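Local coordinates for protein beta-d-glucoside glucohydrolase (Hypocrea jecorina, PDB 3ZZ1) that probably hydrolyses terminal, non-reducing beta-D-glucosyl residues to release beta-D-glucose, as part of cellulose degradation, at residues A[44-49]-A[253-258]; A[158-163]-A[184-189]; A[172-177]-A[549-554]; A[200-205]-A[233-238]. All blocks are in the same frame, centred on the assembly; numbering follows the deposited sequence.

Contact 1: residues A[44-49]-A[253-258]; sequences GNTSPA and MSMPGT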
loop_
_atom_site.group_PDB
_atom_site.type_symbol
_atom_site.label_atom_id
_atom_site.label_comp_id
_atom_site.label_asym_id
_atom_site.label_seq_id
_atom_site.Cartn_x
_atom_site.Cartn_y
_atom_site.Cartn_z
ATOM N N GLY A 44 -12.281 -1.267 17.365
ATOM C CA GLY A 44 -13.439 -2.143 17.242
ATOM C C GLY A 44 -13.394 -3.221 18.307
ATOM O O GLY A 44 -12.313 -3.681 18.675
ATOM N N ASN A 45 -14.567 -3.609 18.807
ATOM C CA ASN A 45 -14.704 -4.688 19.788
ATOM C C ASN A 45 -15.983 -5.492 19.589
ATOM O O ASN A 45 -17.031 -4.934 19.267
ATOM C CB ASN A 45 -14.691 -4.135 21.218
ATOM C CG ASN A 45 -13.292 -3.830 21.721
ATOM O OD1 ASN A 45 -12.518 -4.734 22.038
ATOM N ND2 ASN A 45 -12.972 -2.554 21.814
ATOM N N THR A 46 -15.897 -6.805 19.788
ATOM C CA THR A 46 -17.091 -7.655 19.794
ATOM C C THR A 46 -17.362 -8.124 21.221
ATOM O O THR A 46 -16.618 -7.770 22.137
ATOM C CB THR A 46 -16.956 -8.861 18.828
ATOM O OG1 THR A 46 -15.823 -9.651 19.192
ATOM C CG2 THR A 46 -16.780 -8.386 17.400
ATOM N N SER A 47 -18.426 -8.903 21.415
ATOM C CA SER A 47 -18.771 -9.410 22.745
ATOM C C SER A 47 -18.123 -10.769 23.025
ATOM O O SER A 47 -18.181 -11.661 22.179
ATOM C CB SER A 47 -20.290 -9.493 22.911
ATOM O OG SER A 47 -20.865 -8.198 22.990
ATOM N N PRO A 48 -17.505 -10.937 24.214
ATOM C CA PRO A 48 -16.826 -12.204 24.525
ATOM C C PRO A 48 -17.780 -13.406 24.636
ATOM O O PRO A 48 -18.954 -13.248 24.991
ATOM C CB PRO A 48 -16.152 -11.927 25.876
ATOM C CG PRO A 48 -16.947 -10.811 26.483
ATOM C CD PRO A 48 -17.385 -9.963 25.317
ATOM N N ALA A 49 -17.268 -14.590 24.309
ATOM C CA ALA A 49 -18.000 -15.837 24.499
ATOM C C ALA A 49 -17.173 -16.774 25.382
ATOM O O ALA A 49 -16.307 -17.513 24.902
ATOM C CB ALA A 49 -18.338 -16.479 23.158
ATOM N N MET A 253 -19.316 -9.384 9.937
ATOM C CA MET A 253 -19.020 -8.588 11.124
ATOM C C MET A 253 -19.413 -7.118 10.972
ATOM O O MET A 253 -18.996 -6.440 10.036
ATOM C CB MET A 253 -17.541 -8.720 11.521
ATOM C CG MET A 253 -17.237 -8.211 12.931
ATOM S SD MET A 253 -15.500 -8.302 13.409
ATOM C CE MET A 253 -15.360 -10.016 13.892
ATOM N N SER A 254 -20.221 -6.648 11.917
ATOM C CA SER A 254 -20.714 -5.283 11.932
ATOM C C SER A 254 -19.793 -4.393 12.768
ATOM O O SER A 254 -19.807 -4.456 14.000
ATOM C CB SER A 254 -22.133 -5.265 12.500
ATOM O OG SER A 254 -22.669 -3.960 12.487
ATOM N N MET A 255 -18.994 -3.573 12.091
ATOM C CA MET A 255 -18.020 -2.695 12.753
ATOM C C MET A 255 -18.335 -1.215 12.544
ATOM O O MET A 255 -18.642 -0.800 11.426
ATOM C CB MET A 255 -16.603 -2.997 12.257
ATOM C CG MET A 255 -15.967 -4.212 12.904
ATOM S SD MET A 255 -15.519 -3.928 14.629
ATOM C CE MET A 255 -16.340 -5.308 15.409
ATOM N N PRO A 256 -18.271 -0.409 13.619
ATOM C CA PRO A 256 -17.979 -0.802 14.999
ATOM C C PRO A 256 -19.222 -1.234 15.772
ATOM O O PRO A 256 -19.124 -1.552 16.956
ATOM C CB PRO A 256 -17.427 0.488 15.605
ATOM C CG PRO A 256 -18.168 1.552 14.888
ATOM C CD PRO A 256 -18.377 1.058 13.486
ATOM N N GLY A 257 -20.376 -1.225 15.109
ATOM C CA GLY A 257 -21.638 -1.632 15.735
ATOM C C GLY A 257 -22.701 -0.552 15.665
ATOM O O GLY A 257 -23.895 -0.850 15.561
ATOM N N THR A 258 -22.260 0.704 15.749
ATOM C CA THR A 258 -23.142 1.862 15.620
ATOM C C THR A 258 -22.463 2.930 14.767
ATOM O O THR A 258 -21.290 2.790 14.417
ATOM C CB THR A 258 -23.493 2.478 16.998
ATOM O OG1 THR A 258 -22.315 3.034 17.603
ATOM C CG2 THR A 258 -24.116 1.447 17.933
HETATM O O HOH W 1 -16.813 -1.650 18.549
#
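Gly44, in the short edge strand 44-45, lays its CA against the thioether of Met255, 3.8 Å from SD; having no side chain, it lets the sulfur come this close. At Asn45 the backbone does the work. Its N gives a hydrogen bond of 3.0 Å to a water that also lies 2.8 Å from Pro256 O, to which it can donate, while Asn45 O sits 3.9 Å from Met255 CE. Thr46 adds its methyl: with OG1 between the backbone N and the carbonyl carbon (chi1 59°), CG2 falls anti to that carbon and meets Met255 CE at 3.7 Å and Met253 CE at 4.1 Å, crossing both methionine side chains at about a right angle. Met255 reaches this spot because its chain folds back at chi2 (-71°), and its other neighbours include Leu59 and Trp237. Gly44 pairs with Leu59 of strand 58-60, so the contact brings edge strand 44-45 up to the loop that hydrogen-bonds, through Met253, to strand 232-235 at the other border of the sheet. Two flexible thioethers against a glycine and a methyl, with no direct hydrogen bond and a single water as the polar link, imply a junction held by shape and burial.

Contact 2: residues A[158-163]-A[184-189]; sequences KHYILN and LYTWPF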
loop_
_atom_site.group_PDB
_atom_site.type_symbol
_atom_site.label_atom_id
_atom_site.label_comp_id
_atom_site.label_asym_id
_atom_site.label_seq_id
_atom_site.Cartn_x
_atom_site.Cartn_y
_atom_site.Cartn_z
ATOM N N LYS A 158 -7.956 -4.563 3.185
ATOM C CA LYS A 158 -8.944 -3.511 2.931
ATOM C C LYS A 158 -8.467 -2.628 1.766
ATOM O O LYS A 158 -7.294 -2.673 1.423
ATOM C CB LYS A 158 -9.168 -2.685 4.209
ATOM C CG LYS A 158 -7.969 -1.835 4.647
ATOM C CD LYS A 158 -8.233 -1.094 5.949
ATOM C CE LYS A 158 -7.245 0.051 6.138
ATOM N NZ LYS A 158 -7.302 0.601 7.526
ATOM N N HIS A 159 -9.338 -1.854 1.117
ATOM C CA HIS A 159 -10.782 -1.841 1.306
ATOM C C HIS A 159 -11.426 -2.501 0.089
ATOM O O HIS A 159 -11.108 -2.163 -1.054
ATOM C CB HIS A 159 -11.288 -0.402 1.434
ATOM C CG HIS A 159 -10.554 0.412 2.458
ATOM N ND1 HIS A 159 -9.370 1.060 2.182
ATOM C CD2 HIS A 159 -10.838 0.682 3.754
ATOM C CE1 HIS A 159 -8.952 1.691 3.266
ATOM N NE2 HIS A 159 -9.828 1.480 4.232
ATOM N N TYR A 160 -12.337 -3.435 0.347
ATOM C CA TYR A 160 -12.950 -4.236 -0.707
ATOM C C TYR A 160 -14.360 -3.717 -1.012
ATOM O O TYR A 160 -15.273 -3.911 -0.213
ATOM C CB TYR A 160 -12.971 -5.703 -0.260
ATOM C CG TYR A 160 -13.446 -6.698 -1.294
ATOM C CD1 TYR A 160 -12.607 -7.121 -2.329
ATOM C CD2 TYR A 160 -14.729 -7.231 -1.228
ATOM C CE1 TYR A 160 -13.048 -8.041 -3.281
ATOM C CE2 TYR A 160 -15.175 -8.149 -2.162
ATOM C CZ TYR A 160 -14.333 -8.549 -3.187
ATOM O OH TYR A 160 -14.784 -9.457 -4.117
ATOM N N ILE A 161 -14.564 -3.058 -2.154
ATOM C CA ILE A 161 -13.566 -2.853 -3.215
ATOM C C ILE A 161 -13.948 -1.602 -4.018
ATOM O O ILE A 161 -15.089 -1.131 -3.929
ATOM C CB ILE A 161 -13.487 -4.102 -4.144
ATOM C CG1 ILE A 161 -12.326 -3.997 -5.138
ATOM C CG2 ILE A 161 -14.835 -4.378 -4.839
ATOM C CD1 ILE A 161 -11.862 -5.321 -5.656
ATOM N N LEU A 162 -12.993 -1.065 -4.782
ATOM C CA LEU A 162 -13.225 0.045 -5.730
ATOM C C LEU A 162 -13.416 1.421 -5.075
ATOM O O LEU A 162 -14.083 2.305 -5.632
ATOM C CB LEU A 162 -14.388 -0.269 -6.689
ATOM C CG LEU A 162 -14.413 -1.589 -7.479
ATOM C CD1 LEU A 162 -15.748 -1.731 -8.185
ATOM C CD2 LEU A 162 -13.264 -1.686 -8.472
ATOM N N ASN A 163 -12.809 1.590 -3.906
ATOM C CA ASN A 163 -12.810 2.848 -3.162
ATOM C C ASN A 163 -11.651 3.727 -3.643
ATOM O O ASN A 163 -10.728 4.034 -2.884
ATOM C CB ASN A 163 -12.695 2.523 -1.663
ATOM C CG ASN A 163 -12.808 3.750 -0.755
ATOM O OD1 ASN A 163 -12.549 3.648 0.446
ATOM N ND2 ASN A 163 -13.185 4.904 -1.316
ATOM N N LEU A 184 -7.897 -6.315 -12.528
ATOM C CA LEU A 184 -7.127 -5.185 -12.017
ATOM C C LEU A 184 -7.321 -5.012 -10.513
ATOM O O LEU A 184 -6.374 -5.144 -9.734
ATOM C CB LEU A 184 -7.491 -3.895 -12.775
ATOM C CG LEU A 184 -6.728 -2.598 -12.453
ATOM C CD1 LEU A 184 -5.221 -2.771 -12.527
ATOM C CD2 LEU A 184 -7.164 -1.474 -13.371
ATOM N N TYR A 185 -8.556 -4.735 -10.106
ATOM C CA TYR A 185 -8.830 -4.358 -8.719
ATOM C C TYR A 185 -8.898 -5.513 -7.720
ATOM O O TYR A 185 -8.388 -5.385 -6.607
ATOM C CB TYR A 185 -10.054 -3.442 -8.645
ATOM C CG TYR A 185 -9.812 -2.172 -9.430
ATOM C CD1 TYR A 185 -9.012 -1.155 -8.909
ATOM C CD2 TYR A 185 -10.335 -2.007 -10.712
ATOM C CE1 TYR A 185 -8.765 0.002 -9.630
ATOM C CE2 TYR A 185 -10.092 -0.852 -11.443
ATOM C CZ TYR A 185 -9.302 0.147 -10.892
ATOM O OH TYR A 185 -9.044 1.294 -11.601
ATOM N N THR A 186 -9.505 -6.628 -8.112
ATOM C CA THR A 186 -9.623 -7.789 -7.219
ATOM C C THR A 186 -8.298 -8.541 -7.107
ATOM O O THR A 186 -8.002 -9.119 -6.068
ATOM C CB THR A 186 -10.760 -8.751 -7.653
ATOM O OG1 THR A 186 -11.981 -8.019 -7.789
ATOM C CG2 THR A 186 -10.978 -9.838 -6.612
ATOM N N TRP A 187 -7.506 -8.512 -8.180
ATOM C CA TRP A 187 -6.207 -9.196 -8.244
ATOM C C TRP A 187 -5.396 -9.195 -6.929
ATOM O O TRP A 187 -5.007 -10.269 -6.453
ATOM C CB TRP A 187 -5.366 -8.644 -9.411
ATOM C CG TRP A 187 -3.986 -9.258 -9.547
ATOM C CD1 TRP A 187 -2.926 -9.098 -8.695
ATOM C CD2 TRP A 187 -3.519 -10.101 -10.610
ATOM N NE1 TRP A 187 -1.836 -9.799 -9.151
ATOM C CE2 TRP A 187 -2.169 -10.424 -10.323
ATOM C CE3 TRP A 187 -4.109 -10.623 -11.770
ATOM C CZ2 TRP A 187 -1.399 -11.245 -11.158
ATOM C CZ3 TRP A 187 -3.342 -11.439 -12.603
ATOM C CH2 TRP A 187 -1.998 -11.736 -12.290
ATOM N N PRO A 188 -5.120 -8.002 -6.349
ATOM C CA PRO A 188 -4.298 -7.986 -5.130
ATOM C C PRO A 188 -4.982 -8.572 -3.889
ATOM O O PRO A 188 -4.295 -8.988 -2.951
ATOM C CB PRO A 188 -4.003 -6.494 -4.924
ATOM C CG PRO A 188 -5.086 -5.785 -5.649
ATOM C CD PRO A 188 -5.366 -6.635 -6.844
ATOM N N PHE A 189 -6.311 -8.593 -3.879
ATOM C CA PHE A 189 -7.055 -9.236 -2.797
ATOM C C PHE A 189 -6.925 -10.755 -2.877
ATOM O O PHE A 189 -6.927 -11.437 -1.844
ATOM C CB PHE A 189 -8.520 -8.799 -2.799
ATOM C CG PHE A 189 -8.728 -7.397 -2.307
ATOM C CD1 PHE A 189 -8.913 -7.144 -0.953
ATOM C CD2 PHE A 189 -8.730 -6.319 -3.197
ATOM C CE1 PHE A 189 -9.105 -5.844 -0.492
ATOM C CE2 PHE A 189 -8.916 -5.020 -2.744
ATOM C CZ PHE A 189 -9.108 -4.783 -1.387
HETATM O O HOH W 2 -14.709 -8.200 -6.671
#
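Phe189 on Tyr160 is the centre of a buried, mostly apolar contact in the TIM-type barrel domain, between a strand and the helix packed against it, within a beta-alpha-beta crossover: strand 154-160 leads through helix 178-194 to its parallel neighbour 199-202. The axes of 158-160 and 184-189 approach to 9.9 Å, with their directions 137° apart. Helix residue Phe189 points its ring at the strand, and Tyr160 turns an edge to one face of it, CD1 over the ring centre, in an edge-to-face pair with centroids 5.2 Å apart and planes at 71°. Tyr160 CG stands anti to its N (chi1 -174°), which brings CD1 over the phenyl; CB itself lies 3.9 Å from Phe189 CE1. The far end of the phenyl, CZ, reaches the backbone 3.3 Å from His159 O. A leucine in place of Phe189 would probably rob the Tyr160 edge of its aromatic face and open a gap beside the His159 carbonyl. After the strand, a cis peptide precedes Ile161, whose CD1 slips between Phe189, the CB of Tyr185 and Thr186, 3.4 Å from Thr186 OG1. Leu162 sets CD2 against the root of the Tyr185 ring, 3.6 Å from CG. The two hydroxyls here have partners: Tyr160 OH is bonded to Thr218 O and Thr186 OG1 to Leu181 O. Both also accept from one water, which lies 2.8 Å from Tyr160 OH and 3.0 Å from Thr186 OG1.

Contact 3: residues A[172-177]-A[549-554]; sequences ISSNPD and DSFSEG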
loop_
_atom_site.group_PDB
_atom_site.type_symbol
_atom_site.label_atom_id
_atom_site.label_comp_id
_atom_site.label_asym_id
_atom_site.label_seq_id
_atom_site.Cartn_x
_atom_site.Cartn_y
_atom_site.Cartn_z
ATOM N N ILE A 172 -20.892 7.457 -3.725
ATOM C CA ILE A 172 -20.504 7.166 -5.108
ATOM C C ILE A 172 -20.569 5.671 -5.444
ATOM O O ILE A 172 -20.294 4.816 -4.596
ATOM C CB ILE A 172 -19.091 7.740 -5.453
ATOM C CG1 ILE A 172 -18.906 7.851 -6.970
ATOM C CG2 ILE A 172 -17.970 6.919 -4.787
ATOM C CD1 ILE A 172 -17.734 8.741 -7.405
ATOM N N SER A 173 -20.947 5.375 -6.687
ATOM C CA SER A 173 -20.960 4.008 -7.194
ATOM C C SER A 173 -19.840 3.816 -8.216
ATOM O O SER A 173 -19.725 4.580 -9.181
ATOM C CB SER A 173 -22.324 3.681 -7.809
ATOM O OG SER A 173 -22.422 2.309 -8.159
ATOM N N SER A 174 -19.006 2.808 -7.977
ATOM C CA SER A 174 -17.950 2.418 -8.907
ATOM C C SER A 174 -18.483 1.314 -9.807
ATOM O O SER A 174 -18.822 0.235 -9.324
ATOM C CB SER A 174 -16.725 1.915 -8.141
ATOM O OG SER A 174 -16.143 2.944 -7.356
ATOM N N ASN A 175 -18.568 1.581 -11.109
ATOM C CA ASN A 175 -19.223 0.645 -12.031
ATOM C C ASN A 175 -18.336 0.135 -13.181
ATOM O O ASN A 175 -18.693 0.307 -14.350
ATOM C CB ASN A 175 -20.505 1.263 -12.626
ATOM C CG ASN A 175 -21.412 1.897 -11.581
ATOM O OD1 ASN A 175 -21.486 1.445 -10.440
ATOM N ND2 ASN A 175 -22.119 2.953 -11.979
ATOM N N PRO A 176 -17.196 -0.514 -12.868
ATOM C CA PRO A 176 -16.403 -1.045 -13.978
ATOM C C PRO A 176 -17.036 -2.287 -14.591
ATOM O O PRO A 176 -17.907 -2.903 -13.970
ATOM C CB PRO A 176 -15.081 -1.431 -13.305
ATOM C CG PRO A 176 -15.475 -1.789 -11.924
ATOM C CD PRO A 176 -16.585 -0.832 -11.565
ATOM N N ASP A 177 -16.593 -2.647 -15.794
ATOM C CA ASP A 177 -16.941 -3.936 -16.397
ATOM C C ASP A 177 -16.374 -5.085 -15.557
ATOM O O ASP A 177 -15.493 -4.877 -14.708
ATOM C CB ASP A 177 -16.425 -4.024 -17.841
ATOM C CG ASP A 177 -14.907 -3.940 -17.925
ATOM O OD1 ASP A 177 -14.364 -2.820 -17.924
ATOM O OD2 ASP A 177 -14.250 -4.993 -17.975
ATOM N N ASP A 549 -18.869 6.661 -11.118
ATOM C CA ASP A 549 -17.640 6.532 -11.892
ATOM C C ASP A 549 -17.754 5.258 -12.706
ATOM O O ASP A 549 -17.790 4.163 -12.153
ATOM C CB ASP A 549 -16.406 6.472 -10.990
ATOM C CG ASP A 549 -15.100 6.360 -11.775
ATOM O OD1 ASP A 549 -15.136 6.250 -13.021
ATOM O OD2 ASP A 549 -14.026 6.384 -11.140
ATOM N N SER A 550 -17.808 5.414 -14.023
ATOM C CA SER A 550 -18.026 4.286 -14.917
ATOM C C SER A 550 -16.764 3.444 -15.126
ATOM O O SER A 550 -16.823 2.382 -15.759
ATOM C CB SER A 550 -18.585 4.772 -16.260
ATOM O OG SER A 550 -17.709 5.712 -16.865
ATOM N N PHE A 551 -15.635 3.905 -14.578
ATOM C CA PHE A 551 -14.342 3.241 -14.780
ATOM C C PHE A 551 -14.152 2.914 -16.261
ATOM O O PHE A 551 -13.728 1.811 -16.613
ATOM C CB PHE A 551 -14.242 1.948 -13.949
ATOM C CG PHE A 551 -13.907 2.162 -12.492
ATOM C CD1 PHE A 551 -14.751 2.898 -11.660
ATOM C CD2 PHE A 551 -12.767 1.580 -11.942
ATOM C CE1 PHE A 551 -14.445 3.083 -10.319
ATOM C CE2 PHE A 551 -12.454 1.751 -10.602
ATOM C CZ PHE A 551 -13.298 2.504 -9.781
ATOM N N SER A 552 -14.479 3.875 -17.122
ATOM C CA SER A 552 -14.456 3.664 -18.567
ATOM C C SER A 552 -13.053 3.352 -19.106
ATOM O O SER A 552 -12.918 2.738 -20.165
ATOM C CB SER A 552 -15.078 4.858 -19.301
ATOM O OG SER A 552 -14.306 6.031 -19.114
ATOM N N GLU A 553 -12.017 3.753 -18.363
ATOM C CA GLU A 553 -10.633 3.438 -18.732
ATOM C C GLU A 553 -10.326 1.941 -18.643
ATOM O O GLU A 553 -9.391 1.463 -19.275
ATOM C CB GLU A 553 -9.625 4.257 -17.907
ATOM C CG GLU A 553 -9.513 3.897 -16.422
ATOM C CD GLU A 553 -10.712 4.346 -15.593
ATOM O OE1 GLU A 553 -11.509 5.184 -16.071
ATOM O OE2 GLU A 553 -10.853 3.862 -14.452
ATOM N N GLY A 554 -11.114 1.214 -17.852
ATOM C CA GLY A 554 -10.972 -0.236 -17.724
ATOM C C GLY A 554 -9.618 -0.643 -17.176
ATOM O O GLY A 554 -9.197 -0.160 -16.122
HETATM O O HOH W 3 -14.670 -0.704 -16.727
#
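A left-handed backbone at Phe551 (phi 47°) and a chi1 of -80°, with CG beside its own N, lay the phenyl ring along Pro176 and bring CE1 to Ser174. Pro176 runs side by side with it: CB is 3.5 Å from Phe551 CB, and CD lies over one ring face, displaced toward the rim. Phe551 CE1 meets Ser174 CB at 3.4 Å; the Ser174 hydroxyl is bonded to Leu162 O. An alanine at Phe551 would probably leave a gap beside Pro176 and Ser174 and deprive Lys119 of its cation-pi partner. The backbones form a parallel bridge between Ser174 and Asp549, with nearly straight bonds from Asp549 N to Ser173 O (3.0 Å) and from Asn175 N to Asp549 O (2.9 Å). Asp549 then closes an Asx turn, its OD1 taking Phe551 N at 2.9 Å from well above the carboxylate plane, 51° out of it, while OD2 makes a salt bridge to Lys119. Further along, a water accepts from Asp177 N and donates to Asp177 OD1 and to Phe551 O, 2.7 Å away. Strand 548-549, from the C-terminal family region, thus forms the border of the small sheet containing strand 173-174 of the N-terminal one; Asp177 N-caps helix 178-194, and the ring of Tyr185 on that helix meets Phe551.

Contact 4: residues A[200-205]-A[233-238]; sequences VMCSYN and VMTDWN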
loop_
_atom_site.group_PDB
_atom_site.type_symbol
_atom_site.label_atom_id
_atom_site.label_comp_id
_atom_site.label_asym_id
_atom_site.label_seq_id
_atom_site.Cartn_x
_atom_site.Cartn_y
_atom_site.Cartn_z
ATOM N N VAL A 200 -11.187 -9.478 5.672
ATOM C CA VAL A 200 -11.266 -8.516 4.599
ATOM C C VAL A 200 -12.274 -7.477 5.062
ATOM O O VAL A 200 -13.294 -7.826 5.656
ATOM C CB VAL A 200 -11.736 -9.190 3.286
ATOM C CG1 VAL A 200 -12.080 -8.159 2.230
ATOM C CG2 VAL A 200 -10.668 -10.166 2.763
ATOM N N MET A 201 -11.981 -6.205 4.830
ATOM C CA MET A 201 -12.916 -5.137 5.171
ATOM C C MET A 201 -13.603 -4.607 3.909
ATOM O O MET A 201 -12.929 -4.192 2.961
ATOM C CB MET A 201 -12.191 -4.001 5.903
ATOM C CG MET A 201 -13.082 -2.831 6.292
ATOM S SD MET A 201 -12.155 -1.339 6.756
ATOM C CE MET A 201 -11.366 -1.874 8.273
ATOM N N CYS A 202 -14.937 -4.634 3.898
ATOM C CA CYS A 202 -15.705 -4.069 2.779
ATOM C C CYS A 202 -15.815 -2.542 2.871
ATOM O O CYS A 202 -15.813 -1.978 3.966
ATOM C CB CYS A 202 -17.080 -4.737 2.618
ATOM S SG CYS A 202 -18.144 -4.774 4.083
ATOM N N SER A 203 -15.913 -1.891 1.714
ATOM C CA SER A 203 -15.715 -0.443 1.606
ATOM C C SER A 203 -16.981 0.395 1.780
ATOM O O SER A 203 -18.093 -0.137 1.837
ATOM C CB SER A 203 -15.032 -0.102 0.273
ATOM O OG SER A 203 -15.813 -0.530 -0.827
ATOM N N TYR A 204 -16.792 1.715 1.850
ATOM C CA TYR A 204 -17.897 2.675 1.983
ATOM C C TYR A 204 -18.753 2.807 0.730
ATOM O O TYR A 204 -19.940 3.115 0.815
ATOM C CB TYR A 204 -17.366 4.068 2.340
ATOM C CG TYR A 204 -17.046 4.257 3.802
ATOM C CD1 TYR A 204 -18.051 4.217 4.769
ATOM C CD2 TYR A 204 -15.736 4.497 4.219
ATOM C CE1 TYR A 204 -17.759 4.396 6.115
ATOM C CE2 TYR A 204 -15.433 4.678 5.560
ATOM C CZ TYR A 204 -16.446 4.623 6.500
ATOM O OH TYR A 204 -16.138 4.802 7.821
ATOM N N ASN A 205 -18.138 2.595 -0.430
ATOM C CA ASN A 205 -18.754 2.939 -1.708
ATOM C C ASN A 205 -19.740 1.905 -2.211
ATOM O O ASN A 205 -19.822 0.797 -1.683
ATOM C CB ASN A 205 -17.678 3.181 -2.771
ATOM C CG ASN A 205 -16.724 2.014 -2.904
ATOM O OD1 ASN A 205 -15.875 1.804 -2.041
ATOM N ND2 ASN A 205 -16.856 1.248 -3.988
ATOM N N VAL A 233 -15.655 -11.188 6.624
ATOM C CA VAL A 233 -15.799 -9.842 6.086
ATOM C C VAL A 233 -16.362 -8.912 7.155
ATOM O O VAL A 233 -17.458 -9.143 7.687
ATOM C CB VAL A 233 -16.736 -9.807 4.848
ATOM C CG1 VAL A 233 -16.893 -8.377 4.328
ATOM C CG2 VAL A 233 -16.226 -10.742 3.745
ATOM N N MET A 234 -15.603 -7.867 7.467
ATOM C CA MET A 234 -16.069 -6.809 8.348
ATOM C C MET A 234 -16.376 -5.577 7.507
ATOM O O MET A 234 -15.870 -5.437 6.390
ATOM C CB MET A 234 -15.024 -6.487 9.426
ATOM C CG MET A 234 -13.864 -5.593 8.962
ATOM S SD MET A 234 -12.646 -5.270 10.259
ATOM C CE MET A 234 -11.845 -6.865 10.397
ATOM N N THR A 235 -17.214 -4.699 8.043
ATOM C CA THR A 235 -17.527 -3.435 7.389
ATOM C C THR A 235 -16.446 -2.427 7.731
ATOM O O THR A 235 -15.832 -2.508 8.799
ATOM C CB THR A 235 -18.879 -2.843 7.875
ATOM O OG1 THR A 235 -18.820 -2.605 9.286
ATOM C CG2 THR A 235 -20.037 -3.776 7.575
ATOM N N ASP A 236 -16.222 -1.472 6.833
ATOM C CA ASP A 236 -15.529 -0.247 7.208
ATOM C C ASP A 236 -16.448 0.441 8.226
ATOM O O ASP A 236 -17.564 -0.025 8.460
ATOM C CB ASP A 236 -15.255 0.626 5.979
ATOM C CG ASP A 236 -14.101 1.608 6.192
ATOM O OD1 ASP A 236 -13.836 2.010 7.342
ATOM O OD2 ASP A 236 -13.464 1.992 5.197
ATOM N N TRP A 237 -15.985 1.515 8.855
ATOM C CA TRP A 237 -16.669 2.028 10.045
ATOM C C TRP A 237 -17.993 2.732 9.729
ATOM O O TRP A 237 -18.015 3.839 9.191
ATOM C CB TRP A 237 -15.713 2.881 10.896
ATOM C CG TRP A 237 -15.118 2.129 12.084
ATOM C CD1 TRP A 237 -15.072 2.560 13.380
ATOM C CD2 TRP A 237 -14.519 0.819 12.079
ATOM N NE1 TRP A 237 -14.473 1.614 14.176
ATOM C CE2 TRP A 237 -14.129 0.535 13.409
ATOM C CE3 TRP A 237 -14.274 -0.139 11.085
ATOM C CZ2 TRP A 237 -13.506 -0.665 13.767
ATOM C CZ3 TRP A 237 -13.652 -1.333 11.443
ATOM C CH2 TRP A 237 -13.281 -1.585 12.775
ATOM N N ASN A 238 -19.091 2.060 10.082
ATOM C CA ASN A 238 -20.464 2.464 9.727
ATOM C C ASN A 238 -20.716 2.410 8.212
ATOM O O ASN A 238 -21.431 3.246 7.658
ATOM C CB ASN A 238 -20.835 3.838 10.319
ATOM C CG ASN A 238 -22.351 4.083 10.349
ATOM O OD1 ASN A 238 -23.116 3.254 10.837
ATOM N ND2 ASN A 238 -22.780 5.230 9.827
HETATM O O HOH W 4 -13.947 2.136 2.612
#
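Val200 and Val233, Met201 and Met234, and Cys202 and Thr235 face each other in parallel register, their short strand segments inclined at 40°. Three backbone bonds join them: Met234 N to Val200 O (2.9 Å), Cys202 N to Met234 O (2.8 Å), and, carrying the pairing past the strand end, Asp236 N to Cys202 O (2.9 Å, more bent). Among side chains, Tyr204 OH gives a short bond of 2.5 Å to Trp237 O, which lies near the plane of the Tyr204 ring, at its edge. The carboxylate of Asp236 is gripped by Trp237 N at OD1 and, at OD2, by a water 2.6 Å off that also accepts from Tyr204 N. Asp236 CB stands over the Tyr204 face in a CH-pi contact, 4.2 Å from the centroid, with carboxylate and ring planes 31° apart. Sulfur and apolar contacts line one face: with CG anti to its N (chi1 180°), Met201 crosses Asp236 at a slant, SD 3.6 Å from Asp236 CG, then bends to put CE 3.9 Å from Trp237 CZ3. On the opposite face Cys202, in a disulfide with Cys213, packs on Val233. Parallel neighbouring strands whose C-terminal ends run into loops fit the TIM-barrel domain of family 3, in which the active site lies at those ends.

Contacts 1, 2 and 4 are buried in the barrel region and reach one sheet, whereas contact 3 is only partly buried and ties the N-terminal family region to the C-terminal one. Contact 4 is the hub: Tyr160 of contact 2 pairs with Met201 and Ser203 on one side, and Thr235 bonds to Met253 and Met255 of contact 1 on the other. Contact 3 reaches contact 2 through Ser174 and Leu162 and through Phe551 against Tyr185. Chemistry follows place: strand pairing in contacts 3 and 4, aromatic helix packing in contact 2, and thioethers with one water in contact 1, which lies about 17 Å from contact 3 between nearest atoms.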